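Local coordinates for protein succinate-semialdehyde dehydrogenase (NAD(P)(+)) (Marinobacter aquaeolei, PDB 3RH9) that probably oxidises succinate semialdehyde to succinate with NAD+ or NADP+, as a member of the aldehyde dehydrogenase family, at residues A[408-413]-A[456-461]; A[415-420]-A[437-442]; A[41-46]-A[209-214]; A[29-34]-A[185-190]; A[354-359]-A[374-379]. All blocks are in the same frame, centred on the assembly; numbering follows the deposited sequence.

How the contacts relate
Contacts 2, 3 and 4 are buried; contact 5 is partly buried and contact 1 lies at the surface. Contacts 1 and 2 adjoin: Ser460 OG and Met457 N reach Gly415, and both contacts touch the second subunit. Contacts 2 and 5 join strands of one mixed sheet at its two ends, parallel in the first and antiparallel with a bulge in the second, both rich in backbone hydrogen bonds. Contacts 3 and 4 lie across the chain's centre from contacts 1 and 2 and share the hairpin of strands 28-32 and 39-44. Contact 4 has no hydrogen bond and rests mainly on apolar side chains, whereas contact 3 adds one backbone bond and a bridging water. Contact 1 relies on backbone carbonyls and a lysine.

Contact 1: residues A[408-413]-A[456-461]; sequences AGNDTE and GMKASG
Glu413 and Ala459 bring their CA atoms to 5.7 Å, the closest approach of two irregular backbones, and one hydrogen bond joins them there. This is a loop-to-loop contact of the aldehyde dehydrogenase fold: residues 408-413 run off the end of helix 402-409 through an inverse gamma turn centred on Asp411, and residues 456-461 lead into the short strand 461-462. Ala459 N gives its hydrogen to Glu413 O over 3.1 Å, at 154°, from a position tilted 21° out of the carbonyl plane. The methyl of Ala459 sits by the same oxygen, with CB 3.3 Å from Glu413 O.

Lys458 makes most of the remaining contacts. Its CG lies beside its own backbone N (chi1 -73°), which sends the chain out along the facing loop, past one carbonyl after another. CD comes to 3.4 Å from Glu413 O, and CE to 3.6 Å from Thr412 O. Bends at the third and fourth torsions then bring NZ to the carbonyl of Phe414, just beyond the segment, to which it is hydrogen-bonded. The carboxylate of Glu413 is taken up by a salt bridge to Arg240, while Ala459 also packs on Gln249 of the second subunit. Two further carbonyl oxygens lie near the lysine tip and would probably favour its positive charge: NZ stands 3.6 Å from Asn410 O and 3.7 Å from Thr412 O.

Contact 2: residues A[415-420]-A[437-442]; sequences GLASYV and FGHVGW
Ser418 holds His439 O with both its backbone N and its hydroxyl, the N-H bond being weak and the OG bond 3.0 Å long. The two residues belong to strands 417-421 and 439-442, the parallel pair of a beta-alpha-beta crossover through helix 425-434. The hydroxyl reaches that carbonyl because OG stands between the backbone N and the carbonyl carbon (chi1 49°), which also brings it 3.2 Å from Val440 CG2. CB of Ser418 meanwhile rests over one face of the Phe437 ring, 4.0 Å from the centroid in a CH-pi contact.

Backbone bonds on either side set the register. His439 N reaches Leu416 O at 3.0 Å, Gly441 N reaches Ser418 O at 2.8 Å, and Val420 N approaches Gly441 O almost in line with the carbonyl. Tyr419 and His439 project from the same face of the sheet, their rings inclined at 67°, and the tyrosine hydroxyl is bonded to Val291 O.

Farther out, Leu416 comes about 5 Å, side chain to side chain, from Glu256, the predicted active-site residue. Strand 439-442 makes backbone bonds to the second subunit, and Phe437 O accepts one more from NE2 of that subunit's Gln478.

Contact 3: residues A[41-46]-A[209-214]; sequences AKVPSM and LVMGKA
The selenomethionines Met46 and Met211 lie side by side and point the same way, linked at their roots by a backbone bond from Met46 N to Met211 O (3.0 Å). CB of Met46 already lies by Met211 O; with CG beside its own backbone N (chi1 -56°), CG keeps to that oxygen and the selenium reaches the facing chain: SE is 3.5 Å from Met211 N and 3.8 Å from Val210 CA. The placing of the Met46 methyl against Met211 is doubtful. Met211 is bent at its third torsion. Its selenium meets CG1 of Val43 at 3.7 Å, the two side chains crossing at about a right angle.

At the other end the contact turns polar. One water bridges the segments, touching Ser45 OG at 2.8 Å, donating to Met46 O and accepting from Lys213 N. Lys213 occupies the N-cap position of helix 214-223, so the water ties the start of that helix to the turn after strand 39-44. Gly212, between Met211 and Lys213, has backbone angles that call for glycine, and its CA comes near Ser45 OG.

Strand 39-44 pairs antiparallel with strand 28-32, and this contact lays its end beside the loop leaving strand 207-209, an edge strand of the six-stranded mixed sheet. Met211 packs on Ile191 of helix 188-197, and Val210 on strand 178-181.

Contact 4: residues A[29-34]-A[185-190]; sequences FDVYNP and ETPLTM
Val31 and Pro187 slide past each other in opposite directions, joining strand 28-32 to the approach of helix 188-197 with apolar contacts and no hydrogen bond between the segments. Traced from its root, the Val31 side chain first aims its CB at the facing segment but leaves that atom well back, 4.9 Å from Pro187 CG. Its two methyls then part. CG1, placed opposite the backbone N by a chi1 of -173°, comes to 3.7 Å from Glu185 O and 4.2 Å from CD1 of Leu188. CG2, beside the backbone N, lies against the proline ring, 3.7 Å from Pro187 CG and 3.8 Å from Pro187 CD. One valine thus reaches a backbone carbonyl, a leucine branch and a proline ring.

Pro187 CG is shared. Besides Val31 CG2 it meets Phe29, two residues back along the strand, at the edge of the ring and near its plane, with Phe29 CE1 3.7 Å away. The phenylalanine reaches it with CG set between its backbone N and carbonyl carbon (chi1 71°), the ring and the proline coming from opposite directions. Glu185, by contrast, turns its CB away from the strand, and its side chain packs on Trp157; its share here is the carbonyl.

The apolar contacts lie between the two-stranded hairpin and helix 188-197. The Phe29 side chain also touches Val43 of strand 39-44, its partner in the hairpin, and the two backbones are hydrogen-bonded. Glu98 of helix 88-99 accepts hydrogen bonds from Leu188 N and Thr189 OG1 near the N-terminal end of helix 188-197, and Leu188 also packs on Ile94 of helix 88-99.

Contact 5: residues A[354-359]-A[374-379]; sequences SLVAGK and VVQGVD
Val374 O is gripped by two successive amides of the facing strand: Ala357 N at 3.2 Å, in the carbonyl plane on a lone pair, and Val356 N at 2.8 Å in a weak bond bent to 128°. Two residues facing one make this a classic beta bulge, set in the antiparallel pair of strands 354-357 and 373-376. Val356 takes the extra place, with helix-like backbone angles, and the register shifts by one between Leu355 and Ala357. Beyond the bulge Val374 N returns a bond to Ala357 O at 2.7 Å, and on its other side Ser354 and Gln376 bond to each other in both directions, Gln376 N lying on a lone pair of Ser354 O, 2.8 Å away.

Because of the bulge, Val356 and Ala357 both face Val374, Val356 with its CB aimed at the other strand and Ala357 on the same face of the sheet as Val374. CB of Val356 meets CG1 of Val374 at 3.6 Å, the valines crossing at a slant, and CB of Ala357 faces CB of Val374 at 4.0 Å. CG2 of Val356 instead comes beside the Gln376 chain, 3.8 Å from Gln376 CB and also near OE1.

Strand 354-357 is one of the two edge strands of the seven-stranded mixed sheet, and strand 373-376 carries it on to strand 393-399. Val356, Ala357, Val374 and Gln376 pack on helix 303-316, whereas Leu355 and Val375, on the other face of the sheet, lie against helix 335-350.

Contact 1: residues A[408-413]-A[456-461]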
# COMPACT_ATOMS: atom_id res chain seq x y z
N ALA A 408 19.01 -3.44 -19.57
CA ALA A 408 19.98 -2.51 -19.03
C ALA A 408 19.27 -1.48 -18.17
O ALA A 408 19.74 -1.15 -17.09
CB ALA A 408 20.74 -1.85 -20.15
N GLY A 409 18.12 -1.00 -18.64
CA GLY A 409 17.34 -0.02 -17.91
C GLY A 409 16.80 -0.56 -16.60
O GLY A 409 16.64 0.18 -15.63
N ASN A 410 16.51 -1.86 -16.58
CA ASN A 410 15.93 -2.47 -15.40
C ASN A 410 17.01 -2.91 -14.42
O ASN A 410 16.71 -3.44 -13.34
CB ASN A 410 15.05 -3.66 -15.78
CG ASN A 410 13.75 -3.24 -16.43
OD1 ASN A 410 13.20 -3.98 -17.25
ND2 ASN A 410 13.25 -2.08 -16.07
N ASP A 411 18.26 -2.70 -14.80
CA ASP A 411 19.39 -3.21 -14.03
C ASP A 411 19.68 -2.29 -12.84
O ASP A 411 20.71 -1.60 -12.79
CB ASP A 411 20.59 -3.36 -14.95
CG ASP A 411 21.84 -3.78 -14.22
OD1 ASP A 411 21.73 -4.61 -13.29
OD2 ASP A 411 22.93 -3.27 -14.58
N THR A 412 18.75 -2.28 -11.89
CA THR A 412 18.75 -1.32 -10.79
C THR A 412 17.74 -1.77 -9.74
O THR A 412 16.81 -2.50 -10.05
CB THR A 412 18.41 0.13 -11.27
OG1 THR A 412 18.00 0.95 -10.15
CG2 THR A 412 17.30 0.13 -12.34
N GLU A 413 17.93 -1.33 -8.51
CA GLU A 413 17.01 -1.59 -7.41
C GLU A 413 15.65 -0.97 -7.64
O GLU A 413 14.64 -1.44 -7.10
CB GLU A 413 17.56 -0.98 -6.12
CG GLU A 413 18.18 -1.97 -5.21
CD GLU A 413 18.81 -1.29 -4.03
OE1 GLU A 413 19.03 -1.97 -2.99
OE2 GLU A 413 19.09 -0.08 -4.14
N GLY A 456 6.70 4.59 -7.66
CA GLY A 456 7.67 3.62 -8.09
C GLY A 456 7.20 2.18 -8.01
O GLY A 456 6.38 1.83 -7.15
N MSE A 457 7.71 1.37 -8.94
CA MSE A 457 7.70 -0.08 -8.79
C MSE A 457 8.96 -0.39 -8.03
O MSE A 457 9.70 0.53 -7.70
CB MSE A 457 7.79 -0.77 -10.14
CG MSE A 457 6.74 -0.34 -11.11
SE MSE A 457 6.59 -1.67 -12.52
CE MSE A 457 5.50 -0.65 -13.81
N LYS A 458 9.22 -1.67 -7.81
CA LYS A 458 10.46 -2.09 -7.16
C LYS A 458 10.72 -1.31 -5.86
O LYS A 458 9.79 -1.07 -5.08
CB LYS A 458 11.66 -1.97 -8.12
CG LYS A 458 11.75 -3.03 -9.26
CD LYS A 458 13.24 -3.27 -9.64
CE LYS A 458 13.51 -3.40 -11.15
NZ LYS A 458 13.66 -2.08 -11.90
N ALA A 459 11.97 -0.90 -5.63
CA ALA A 459 12.36 -0.29 -4.36
C ALA A 459 12.26 1.23 -4.39
O ALA A 459 12.73 1.92 -3.47
CB ALA A 459 13.76 -0.70 -4.00
N SER A 460 11.65 1.75 -5.45
CA SER A 460 11.45 3.19 -5.56
C SER A 460 10.23 3.64 -4.76
O SER A 460 9.96 4.83 -4.69
CB SER A 460 11.29 3.61 -7.02
OG SER A 460 12.53 3.66 -7.66
N GLY A 461 9.48 2.71 -4.18
CA GLY A 461 8.42 3.10 -3.27
C GLY A 461 7.13 2.31 -3.24
O GLY A 461 7.04 1.17 -3.69

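Contact 2: residues A[415-420]-A[437-442]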
# COMPACT_ATOMS: atom_id res chain seq x y z
N GLY A 415 12.64 1.76 -9.76
CA GLY A 415 11.68 1.78 -10.85
C GLY A 415 10.80 3.02 -10.76
O GLY A 415 9.57 2.93 -10.84
N LEU A 416 11.43 4.17 -10.57
CA LEU A 416 10.68 5.41 -10.56
C LEU A 416 10.44 5.88 -11.99
O LEU A 416 9.48 5.45 -12.62
CB LEU A 416 11.38 6.47 -9.71
CG LEU A 416 10.56 7.67 -9.22
CD1 LEU A 416 9.15 7.25 -8.80
CD2 LEU A 416 11.27 8.42 -8.07
N ALA A 417 11.30 6.74 -12.53
CA ALA A 417 11.08 7.26 -13.88
C ALA A 417 12.01 6.68 -14.95
O ALA A 417 13.05 6.10 -14.64
CB ALA A 417 11.11 8.77 -13.88
N SER A 418 11.62 6.83 -16.21
CA SER A 418 12.36 6.32 -17.35
C SER A 418 11.88 6.99 -18.64
O SER A 418 10.78 7.55 -18.68
CB SER A 418 12.21 4.80 -17.47
OG SER A 418 10.86 4.41 -17.37
N TYR A 419 12.69 6.98 -19.68
CA TYR A 419 12.32 7.70 -20.90
C TYR A 419 12.85 6.99 -22.12
O TYR A 419 13.97 6.47 -22.11
CB TYR A 419 12.87 9.12 -20.87
CG TYR A 419 12.56 9.82 -19.59
CD1 TYR A 419 11.38 10.55 -19.45
CD2 TYR A 419 13.43 9.74 -18.51
CE1 TYR A 419 11.08 11.18 -18.26
CE2 TYR A 419 13.13 10.37 -17.32
CZ TYR A 419 11.96 11.09 -17.21
OH TYR A 419 11.68 11.72 -16.04
N VAL A 420 12.05 6.97 -23.18
CA VAL A 420 12.48 6.32 -24.40
C VAL A 420 12.11 7.15 -25.62
O VAL A 420 10.98 7.62 -25.76
CB VAL A 420 11.88 4.92 -24.51
CG1 VAL A 420 10.36 4.99 -24.59
CG2 VAL A 420 12.48 4.19 -25.71
N PHE A 437 9.20 0.69 -14.51
CA PHE A 437 9.22 2.03 -13.94
C PHE A 437 7.81 2.61 -13.86
O PHE A 437 6.97 2.35 -14.72
CB PHE A 437 10.16 2.94 -14.72
CG PHE A 437 11.59 2.59 -14.57
CD1 PHE A 437 12.14 1.55 -15.30
CD2 PHE A 437 12.39 3.28 -13.67
CE1 PHE A 437 13.45 1.22 -15.13
CE2 PHE A 437 13.70 2.94 -13.50
CZ PHE A 437 14.23 1.92 -14.23
N GLY A 438 7.55 3.37 -12.81
CA GLY A 438 6.24 3.93 -12.62
C GLY A 438 5.93 4.97 -13.65
O GLY A 438 4.77 5.27 -13.90
N HIS A 439 6.96 5.54 -14.25
CA HIS A 439 6.78 6.65 -15.19
C HIS A 439 7.73 6.46 -16.38
O HIS A 439 8.94 6.34 -16.20
CB HIS A 439 7.01 7.99 -14.49
CG HIS A 439 6.81 9.20 -15.37
ND1 HIS A 439 7.80 9.71 -16.18
CD2 HIS A 439 5.74 10.02 -15.52
CE1 HIS A 439 7.35 10.78 -16.81
NE2 HIS A 439 6.10 10.99 -16.43
N VAL A 440 7.15 6.40 -17.57
CA VAL A 440 7.92 6.28 -18.81
C VAL A 440 7.54 7.37 -19.81
O VAL A 440 6.42 7.41 -20.32
CB VAL A 440 7.72 4.92 -19.53
CG1 VAL A 440 8.64 4.82 -20.74
CG2 VAL A 440 7.94 3.75 -18.59
N GLY A 441 8.49 8.26 -20.08
CA GLY A 441 8.31 9.25 -21.11
C GLY A 441 8.43 8.59 -22.47
O GLY A 441 9.40 7.90 -22.76
N TRP A 442 7.41 8.81 -23.29
CA TRP A 442 7.43 8.41 -24.68
C TRP A 442 7.76 9.64 -25.56
O TRP A 442 6.96 10.56 -25.69
CB TRP A 442 6.08 7.79 -25.04
CG TRP A 442 6.02 7.21 -26.41
CD1 TRP A 442 6.96 7.32 -27.39
CD2 TRP A 442 4.94 6.44 -26.96
NE1 TRP A 442 6.54 6.66 -28.52
CE2 TRP A 442 5.31 6.12 -28.29
CE3 TRP A 442 3.71 6.00 -26.47
CZ2 TRP A 442 4.48 5.36 -29.13
CZ3 TRP A 442 2.88 5.26 -27.30
CH2 TRP A 442 3.27 4.94 -28.62

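Contact 3: residues A[41-46]-A[209-214]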
# COMPACT_ATOMS: atom_id res chain seq x y z
N ALA A 41 18.76 32.21 7.94
CA ALA A 41 17.70 32.12 8.92
C ALA A 41 18.08 31.17 10.03
O ALA A 41 18.86 30.24 9.83
CB ALA A 41 16.41 31.66 8.24
N LYS A 42 17.51 31.41 11.21
CA LYS A 42 17.65 30.49 12.33
C LYS A 42 16.27 30.01 12.79
O LYS A 42 15.50 30.75 13.40
CB LYS A 42 18.40 31.15 13.47
CG LYS A 42 19.87 31.43 13.19
CD LYS A 42 20.52 32.18 14.35
CE LYS A 42 21.90 31.63 14.73
NZ LYS A 42 22.96 31.86 13.71
N VAL A 43 15.97 28.74 12.51
CA VAL A 43 14.68 28.16 12.81
C VAL A 43 14.69 27.34 14.10
O VAL A 43 15.64 26.62 14.38
CB VAL A 43 14.22 27.24 11.66
CG1 VAL A 43 12.77 26.86 11.82
CG2 VAL A 43 14.44 27.93 10.33
N PRO A 44 13.61 27.46 14.89
CA PRO A 44 13.40 26.71 16.13
C PRO A 44 13.46 25.20 15.94
O PRO A 44 12.81 24.65 15.04
CB PRO A 44 11.99 27.10 16.55
CG PRO A 44 11.80 28.47 15.95
CD PRO A 44 12.57 28.47 14.67
N SER A 45 14.23 24.54 16.80
CA SER A 45 14.39 23.10 16.78
C SER A 45 13.39 22.48 17.75
O SER A 45 13.70 22.24 18.93
CB SER A 45 15.83 22.75 17.15
OG SER A 45 16.14 21.41 16.83
N MSE A 46 12.19 22.23 17.26
CA MSE A 46 11.07 21.81 18.11
C MSE A 46 11.26 20.43 18.73
O MSE A 46 11.76 19.51 18.09
CB MSE A 46 9.75 21.89 17.34
CG MSE A 46 9.50 23.28 16.77
SE MSE A 46 8.11 23.43 15.39
CE MSE A 46 9.18 24.50 14.14
N LEU A 209 2.61 22.37 11.33
CA LEU A 209 4.00 22.41 10.89
C LEU A 209 4.95 22.13 12.05
O LEU A 209 4.91 22.78 13.08
CB LEU A 209 4.29 23.77 10.25
CG LEU A 209 5.73 24.07 9.80
CD1 LEU A 209 6.34 22.92 9.00
CD2 LEU A 209 5.79 25.40 9.02
N VAL A 210 5.80 21.13 11.88
CA VAL A 210 6.84 20.84 12.85
C VAL A 210 8.20 20.84 12.16
O VAL A 210 8.30 20.48 10.99
CB VAL A 210 6.59 19.50 13.51
CG1 VAL A 210 5.34 19.58 14.38
CG2 VAL A 210 6.42 18.44 12.45
N MSE A 211 9.23 21.31 12.86
CA MSE A 211 10.57 21.38 12.30
C MSE A 211 11.60 21.12 13.34
O MSE A 211 11.36 21.34 14.52
CB MSE A 211 10.83 22.75 11.73
CG MSE A 211 9.57 23.39 11.24
SE MSE A 211 9.88 25.06 10.36
CE MSE A 211 9.52 24.46 8.55
N GLY A 212 12.75 20.65 12.89
CA GLY A 212 13.87 20.39 13.78
C GLY A 212 14.52 19.07 13.46
O GLY A 212 14.56 18.63 12.31
N LYS A 213 15.03 18.42 14.50
CA LYS A 213 15.86 17.23 14.36
C LYS A 213 15.03 16.06 13.84
O LYS A 213 13.96 15.77 14.38
CB LYS A 213 16.50 16.90 15.72
CG LYS A 213 17.65 15.94 15.66
CD LYS A 213 18.37 15.83 17.01
CE LYS A 213 19.38 14.68 17.03
NZ LYS A 213 20.51 14.86 16.05
N ALA A 214 15.51 15.40 12.80
CA ALA A 214 14.78 14.30 12.17
C ALA A 214 14.43 13.16 13.13
O ALA A 214 13.27 12.73 13.22
CB ALA A 214 15.55 13.78 11.00
O HOH W 1 14.46 19.17 17.12

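Contact 4: residues A[29-34]-A[185-190]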
# COMPACT_ATOMS: atom_id res chain seq x y z
N PHE A 29 18.31 25.92 14.54
CA PHE A 29 19.14 25.29 13.50
C PHE A 29 19.30 26.26 12.36
O PHE A 29 18.43 27.09 12.12
CB PHE A 29 18.60 23.91 13.03
CG PHE A 29 17.33 23.95 12.19
CD1 PHE A 29 17.39 24.14 10.81
CD2 PHE A 29 16.08 23.72 12.77
CE1 PHE A 29 16.23 24.15 10.02
CE2 PHE A 29 14.92 23.73 12.00
CZ PHE A 29 14.99 23.94 10.62
N ASP A 30 20.43 26.18 11.66
CA ASP A 30 20.73 27.15 10.62
C ASP A 30 20.23 26.73 9.24
O ASP A 30 20.28 25.55 8.87
CB ASP A 30 22.23 27.44 10.55
CG ASP A 30 22.76 28.09 11.83
OD1 ASP A 30 21.96 28.44 12.73
OD2 ASP A 30 24.00 28.26 11.93
N VAL A 31 19.76 27.70 8.47
CA VAL A 31 19.53 27.50 7.06
C VAL A 31 20.56 28.30 6.29
O VAL A 31 20.85 29.45 6.62
CB VAL A 31 18.11 27.93 6.64
CG1 VAL A 31 17.83 27.55 5.20
CG2 VAL A 31 17.08 27.31 7.57
N TYR A 32 21.14 27.70 5.25
CA TYR A 32 22.15 28.39 4.45
C TYR A 32 21.63 28.71 3.07
O TYR A 32 20.78 28.02 2.56
CB TYR A 32 23.36 27.49 4.31
CG TYR A 32 24.25 27.44 5.53
CD1 TYR A 32 23.93 26.61 6.61
CD2 TYR A 32 25.40 28.22 5.61
CE1 TYR A 32 24.74 26.56 7.72
CE2 TYR A 32 26.21 28.17 6.73
CZ TYR A 32 25.88 27.34 7.78
OH TYR A 32 26.69 27.30 8.88
N ASN A 33 22.13 29.78 2.47
CA ASN A 33 21.92 29.97 1.04
C ASN A 33 23.05 29.25 0.31
O ASN A 33 24.21 29.57 0.50
CB ASN A 33 21.91 31.46 0.69
CG ASN A 33 21.72 31.70 -0.79
OD1 ASN A 33 22.05 30.85 -1.62
ND2 ASN A 33 21.18 32.86 -1.13
N PRO A 34 22.71 28.25 -0.51
CA PRO A 34 23.79 27.46 -1.10
C PRO A 34 24.67 28.27 -2.04
O PRO A 34 25.72 27.80 -2.46
CB PRO A 34 23.04 26.38 -1.89
CG PRO A 34 21.66 26.35 -1.26
CD PRO A 34 21.38 27.75 -0.89
N GLU A 185 16.97 21.70 5.42
CA GLU A 185 17.65 22.48 4.40
C GLU A 185 16.70 23.48 3.74
O GLU A 185 17.14 24.49 3.18
CB GLU A 185 18.24 21.57 3.31
CG GLU A 185 19.40 20.68 3.76
CD GLU A 185 18.94 19.35 4.40
OE1 GLU A 185 17.71 19.08 4.45
OE2 GLU A 185 19.83 18.58 4.86
N THR A 186 15.40 23.20 3.79
CA THR A 186 14.41 24.05 3.13
C THR A 186 13.11 24.21 3.91
O THR A 186 12.04 23.88 3.41
CB THR A 186 14.09 23.53 1.72
OG1 THR A 186 13.90 22.11 1.76
CG2 THR A 186 15.24 23.87 0.75
N PRO A 187 13.19 24.76 5.13
CA PRO A 187 12.01 24.96 5.96
C PRO A 187 11.26 26.24 5.61
O PRO A 187 10.07 26.36 5.90
CB PRO A 187 12.58 25.10 7.37
CG PRO A 187 14.08 25.15 7.21
CD PRO A 187 14.39 25.30 5.78
N LEU A 188 11.94 27.20 4.98
CA LEU A 188 11.37 28.53 4.83
C LEU A 188 10.26 28.57 3.79
O LEU A 188 9.34 29.39 3.88
CB LEU A 188 12.45 29.56 4.49
CG LEU A 188 13.73 29.51 5.34
CD1 LEU A 188 14.79 30.39 4.71
CD2 LEU A 188 13.46 29.87 6.80
N THR A 189 10.35 27.70 2.79
CA THR A 189 9.32 27.68 1.78
C THR A 189 8.09 27.16 2.50
O THR A 189 6.98 27.61 2.25
CB THR A 189 9.70 26.78 0.59
OG1 THR A 189 10.78 27.40 -0.11
CG2 THR A 189 8.56 26.64 -0.37
N MSE A 190 8.31 26.24 3.42
CA MSE A 190 7.22 25.63 4.16
C MSE A 190 6.56 26.69 5.05
O MSE A 190 5.33 26.81 5.11
CB MSE A 190 7.70 24.44 4.99
CG MSE A 190 6.56 23.53 5.43
SE MSE A 190 5.61 22.87 3.84
CE MSE A 190 3.84 22.74 4.57

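Contact 5: residues A[354-359]-A[374-379]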
# COMPACT_ATOMS: atom_id res chain seq x y z
N SER A 354 34.97 9.49 -21.42
CA SER A 354 35.51 10.69 -22.05
C SER A 354 34.76 11.94 -21.63
O SER A 354 33.54 11.94 -21.49
CB SER A 354 35.48 10.57 -23.57
OG SER A 354 36.56 9.77 -24.01
N LEU A 355 35.49 13.03 -21.47
CA LEU A 355 34.92 14.28 -21.05
C LEU A 355 34.49 15.09 -22.27
O LEU A 355 35.27 15.87 -22.80
CB LEU A 355 35.95 15.05 -20.26
CG LEU A 355 35.35 15.91 -19.16
CD1 LEU A 355 36.27 17.09 -18.84
CD2 LEU A 355 33.99 16.39 -19.62
N VAL A 356 33.24 14.91 -22.69
CA VAL A 356 32.70 15.64 -23.83
C VAL A 356 32.45 17.12 -23.52
O VAL A 356 32.66 17.99 -24.36
CB VAL A 356 31.39 14.96 -24.34
CG1 VAL A 356 30.77 15.74 -25.50
CG2 VAL A 356 31.68 13.53 -24.76
N ALA A 357 32.02 17.42 -22.30
CA ALA A 357 31.73 18.79 -21.94
C ALA A 357 31.79 18.99 -20.44
O ALA A 357 31.39 18.12 -19.68
CB ALA A 357 30.38 19.19 -22.48
N GLY A 358 32.26 20.16 -20.01
CA GLY A 358 32.42 20.45 -18.61
C GLY A 358 33.88 20.42 -18.22
O GLY A 358 34.75 20.37 -19.08
N LYS A 359 34.14 20.46 -16.92
CA LYS A 359 35.49 20.56 -16.38
C LYS A 359 35.98 19.26 -15.71
O LYS A 359 35.18 18.48 -15.19
CB LYS A 359 35.56 21.69 -15.33
CG LYS A 359 35.20 23.10 -15.80
CD LYS A 359 35.35 24.06 -14.62
CE LYS A 359 34.48 25.31 -14.73
NZ LYS A 359 35.17 26.49 -15.35
N VAL A 374 29.26 16.45 -19.38
CA VAL A 374 28.84 15.34 -20.22
C VAL A 374 29.97 14.33 -20.44
O VAL A 374 30.99 14.65 -21.05
CB VAL A 374 28.39 15.83 -21.60
CG1 VAL A 374 28.27 14.67 -22.54
CG2 VAL A 374 27.09 16.61 -21.52
N VAL A 375 29.80 13.11 -19.96
CA VAL A 375 30.82 12.11 -20.20
C VAL A 375 30.32 11.00 -21.09
O VAL A 375 29.16 10.59 -21.01
CB VAL A 375 31.41 11.52 -18.89
CG1 VAL A 375 32.08 12.59 -18.08
CG2 VAL A 375 30.33 10.80 -18.08
N GLN A 376 31.21 10.49 -21.94
CA GLN A 376 30.87 9.39 -22.81
C GLN A 376 31.74 8.18 -22.50
O GLN A 376 32.84 8.30 -21.98
CB GLN A 376 31.01 9.80 -24.28
CG GLN A 376 30.16 8.94 -25.19
CD GLN A 376 29.92 9.55 -26.57
OE1 GLN A 376 30.28 10.71 -26.83
NE2 GLN A 376 29.30 8.77 -27.45
N GLY A 377 31.21 7.00 -22.78
CA GLY A 377 31.95 5.77 -22.55
C GLY A 377 31.66 5.11 -21.22
O GLY A 377 32.54 4.47 -20.64
N VAL A 378 30.43 5.26 -20.73
CA VAL A 378 30.08 4.79 -19.40
C VAL A 378 29.46 3.40 -19.39
O VAL A 378 28.57 3.13 -20.20
CB VAL A 378 29.09 5.75 -18.75
CG1 VAL A 378 28.39 5.08 -17.58
CG2 VAL A 378 29.81 7.01 -18.33
N ASP A 379 29.91 2.53 -18.49
CA ASP A 379 29.34 1.18 -18.38
C ASP A 379 28.89 0.84 -16.96
O ASP A 379 29.07 1.62 -16.05
CB ASP A 379 30.30 0.11 -18.91
CG ASP A 379 31.58 -0.02 -18.08
OD1 ASP A 379 31.66 -0.96 -17.26
OD2 ASP A 379 32.49 0.82 -18.24